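Local coordinates for uncharacterized protein MG377 homolog (Mycoplasma pneumoniae, PDB 1ZXJ) that is of unknown function but may act as a chaperone, at residues Y42-V48 with H205-N211. Numbering follows the deposited sequence.
Sequences YDEVIEV and HFKFHFN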
loop_
_atom_site.group_PDB
_atom_site.type_symbol
_atom_site.label_atom_id
_atom_site.label_comp_id
_atom_site.label_asym_id
_atom_site.label_seq_id
_atom_site.Cartn_x
_atom_site.Cartn_y
_atom_site.Cartn_z
ATOM N N TYR A 42 -18.114 6.786 -7.287
ATOM C CA TYR A 42 -17.678 5.486 -7.757
ATOM C C TYR A 42 -18.135 5.145 -9.162
ATOM O O TYR A 42 -17.768 4.107 -9.697
ATOM C CB TYR A 42 -18.143 4.413 -6.786
ATOM C CG TYR A 42 -17.694 4.673 -5.373
ATOM C CD1 TYR A 42 -18.471 5.431 -4.506
ATOM C CD2 TYR A 42 -16.482 4.173 -4.903
ATOM C CE1 TYR A 42 -18.061 5.682 -3.202
ATOM C CE2 TYR A 42 -16.065 4.419 -3.596
ATOM C CZ TYR A 42 -16.862 5.170 -2.756
ATOM O OH TYR A 42 -16.480 5.383 -1.458
ATOM N N ASP A 43 -18.927 6.018 -9.770
ATOM C CA ASP A 43 -19.400 5.766 -11.122
ATOM C C ASP A 43 -18.526 6.469 -12.154
ATOM O O ASP A 43 -18.500 6.074 -13.324
ATOM C CB ASP A 43 -20.859 6.201 -11.256
ATOM C CG ASP A 43 -21.817 5.244 -10.567
ATOM O OD1 ASP A 43 -23.005 5.597 -10.408
ATOM O OD2 ASP A 43 -21.388 4.131 -10.189
ATOM N N GLU A 44 -17.813 7.509 -11.727
ATOM C CA GLU A 44 -16.915 8.211 -12.638
ATOM C C GLU A 44 -15.805 7.200 -12.886
ATOM O O GLU A 44 -15.227 6.676 -11.939
ATOM C CB GLU A 44 -16.316 9.485 -12.000
ATOM C CG GLU A 44 -17.309 10.609 -11.630
ATOM C CD GLU A 44 -17.144 11.902 -12.471
ATOM O OE1 GLU A 44 -15.988 12.264 -12.800
ATOM O OE2 GLU A 44 -18.170 12.565 -12.782
ATOM N N VAL A 45 -15.535 6.908 -14.152
ATOM C CA VAL A 45 -14.493 5.961 -14.525
ATOM C C VAL A 45 -13.109 6.592 -14.342
ATOM O O VAL A 45 -12.942 7.798 -14.533
ATOM C CB VAL A 45 -14.682 5.510 -15.990
ATOM C CG1 VAL A 45 -13.538 4.631 -16.432
ATOM C CG2 VAL A 45 -15.972 4.740 -16.108
ATOM N N ILE A 46 -12.144 5.769 -13.940
ATOM C CA ILE A 46 -10.768 6.197 -13.733
ATOM C C ILE A 46 -9.959 5.937 -14.987
ATOM O O ILE A 46 -9.994 4.841 -15.536
ATOM C CB ILE A 46 -10.087 5.400 -12.602
ATOM C CG1 ILE A 46 -10.706 5.746 -11.256
ATOM C CG2 ILE A 46 -8.588 5.672 -12.604
ATOM C CD1 ILE A 46 -12.090 5.319 -11.128
ATOM N N GLU A 47 -9.217 6.942 -15.427
ATOM C CA GLU A 47 -8.387 6.805 -16.613
ATOM C C GLU A 47 -7.031 6.289 -16.170
ATOM O O GLU A 47 -6.412 6.849 -15.260
ATOM C CB GLU A 47 -8.193 8.158 -17.297
ATOM C CG GLU A 47 -9.476 8.797 -17.837
ATOM C CD GLU A 47 -9.857 8.283 -19.220
ATOM O OE1 GLU A 47 -10.836 8.803 -19.809
ATOM O OE2 GLU A 47 -9.167 7.361 -19.720
ATOM N N VAL A 48 -6.565 5.220 -16.798
ATOM C CA VAL A 48 -5.255 4.689 -16.453
ATOM C C VAL A 48 -4.274 5.104 -17.543
ATOM O O VAL A 48 -4.455 4.768 -18.710
ATOM C CB VAL A 48 -5.256 3.145 -16.380
ATOM C CG1 VAL A 48 -3.887 2.652 -15.908
ATOM C CG2 VAL A 48 -6.365 2.660 -15.465
ATOM N N HIS A 205 -13.687 -1.109 -6.102
ATOM C CA HIS A 205 -14.797 -0.172 -6.141
ATOM C C HIS A 205 -14.835 0.839 -7.284
ATOM O O HIS A 205 -15.491 1.868 -7.165
ATOM C CB HIS A 205 -14.874 0.586 -4.808
ATOM C CG HIS A 205 -15.241 -0.285 -3.645
ATOM N ND1 HIS A 205 -15.492 0.211 -2.385
ATOM C CD2 HIS A 205 -15.363 -1.632 -3.551
ATOM C CE1 HIS A 205 -15.745 -0.795 -1.564
ATOM N NE2 HIS A 205 -15.671 -1.922 -2.246
ATOM N N PHE A 206 -14.141 0.564 -8.385
ATOM C CA PHE A 206 -14.146 1.489 -9.498
ATOM C C PHE A 206 -14.095 0.815 -10.855
ATOM O O PHE A 206 -13.636 -0.310 -10.969
ATOM C CB PHE A 206 -12.957 2.422 -9.404
ATOM C CG PHE A 206 -12.938 3.267 -8.189
ATOM C CD1 PHE A 206 -12.432 2.783 -7.014
ATOM C CD2 PHE A 206 -13.348 4.590 -8.251
ATOM C CE1 PHE A 206 -12.322 3.594 -5.902
ATOM C CE2 PHE A 206 -13.250 5.426 -7.147
ATOM C CZ PHE A 206 -12.728 4.931 -5.966
ATOM N N LYS A 207 -14.580 1.514 -11.882
ATOM C CA LYS A 207 -14.525 1.031 -13.265
ATOM C C LYS A 207 -13.282 1.725 -13.855
ATOM O O LYS A 207 -13.077 2.927 -13.661
ATOM C CB LYS A 207 -15.732 1.496 -14.070
ATOM C CG LYS A 207 -17.088 1.013 -13.632
ATOM C CD LYS A 207 -18.151 1.887 -14.329
ATOM C CE LYS A 207 -19.587 1.585 -13.899
ATOM N NZ LYS A 207 -20.098 0.290 -14.449
ATOM N N PHE A 208 -12.451 0.993 -14.577
ATOM C CA PHE A 208 -11.264 1.623 -15.142
ATOM C C PHE A 208 -11.354 1.674 -16.643
ATOM O O PHE A 208 -12.043 0.868 -17.259
ATOM C CB PHE A 208 -9.977 0.859 -14.748
ATOM C CG PHE A 208 -9.664 0.897 -13.281
ATOM C CD1 PHE A 208 -10.296 0.026 -12.401
ATOM C CD2 PHE A 208 -8.782 1.840 -12.771
ATOM C CE1 PHE A 208 -10.058 0.094 -11.017
ATOM C CE2 PHE A 208 -8.531 1.922 -11.392
ATOM C CZ PHE A 208 -9.181 1.039 -10.509
ATOM N N HIS A 209 -10.671 2.660 -17.209
ATOM C CA HIS A 209 -10.568 2.837 -18.650
ATOM C C HIS A 209 -9.076 2.980 -18.950
ATOM O O HIS A 209 -8.379 3.810 -18.332
ATOM C CB HIS A 209 -11.298 4.093 -19.164
ATOM C CG HIS A 209 -10.941 4.423 -20.579
ATOM N ND1 HIS A 209 -11.450 3.719 -21.651
ATOM C CD2 HIS A 209 -9.971 5.221 -21.088
ATOM C CE1 HIS A 209 -10.801 4.058 -22.750
ATOM N NE2 HIS A 209 -9.896 4.964 -22.433
ATOM N N PHE A 210 -8.577 2.186 -19.890
ATOM C CA PHE A 210 -7.151 2.267 -20.208
ATOM C C PHE A 210 -6.877 3.144 -21.411
ATOM O O PHE A 210 -7.260 2.817 -22.517
ATOM C CB PHE A 210 -6.548 0.877 -20.432
ATOM C CG PHE A 210 -6.511 0.025 -19.195
ATOM C CD1 PHE A 210 -7.542 -0.869 -18.919
ATOM C CD2 PHE A 210 -5.450 0.128 -18.296
ATOM C CE1 PHE A 210 -7.525 -1.654 -17.762
ATOM C CE2 PHE A 210 -5.417 -0.656 -17.129
ATOM C CZ PHE A 210 -6.466 -1.552 -16.865
ATOM N N ASN A 211 -6.205 4.263 -21.155
ATOM C CA ASN A 211 -5.832 5.272 -22.146
ATOM C C ASN A 211 -4.664 4.782 -22.999
ATOM O O ASN A 211 -3.528 5.164 -22.765
ATOM C CB ASN A 211 -5.415 6.547 -21.395
ATOM C CG ASN A 211 -5.219 7.750 -22.312
ATOM O OD1 ASN A 211 -4.961 7.606 -23.508
ATOM N ND2 ASN A 211 -5.327 8.948 -21.740
#
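On the apolar face of the strand pair, I46 and V48 meet F208 and F210, and F206, just ahead of its strand, extends the row to reach I46. The isoleucine divides its side chain between two rings. Its first torsion (chi1 -68°) places CG1 beside the backbone N, on the F206 side, and the bend at chi2 carries CD1 to that ring, while CB and CG2 lie against F208 CD2 and CE2, with I46 CB 3.8 Å from F208 CD2. V48 is shared in a similar way: its CG2 is 3.7 Å from F208 CD2, and its CB is 3.6 Å from CD2 of F210, whose side chain runs alongside. Between them the backbones form a two-stranded parallel sheet, 46-48 beside 208-210, joining the N-terminal part of the chain to the tail that follows helix 183-204. I46 N donates to K207 O at 3.0 Å, H209 N to I46 O at 2.8 Å, V48 N to H209 O and N211 N to V48 O, the staggered pattern of parallel strands. Helix 74-98 packs against the apolar face, where L90 touches F208 and F210, and C93 touches I46. E47 and H209 point to the opposite face. V45, just before the strand, has CG1 anti to the backbone N (chi1 175°), and this branch reaches H209 CB at 3.6 Å while CG2 rests on K207 CB. Ahead of the strands, Y42 crosses F206 with ring planes at 42°; its CD2 sits 4.0 Å above one face of the F206 ring, offset toward the rim, and H205 O approaches the tyrosine edge, 3.4 Å from Y42 CD2.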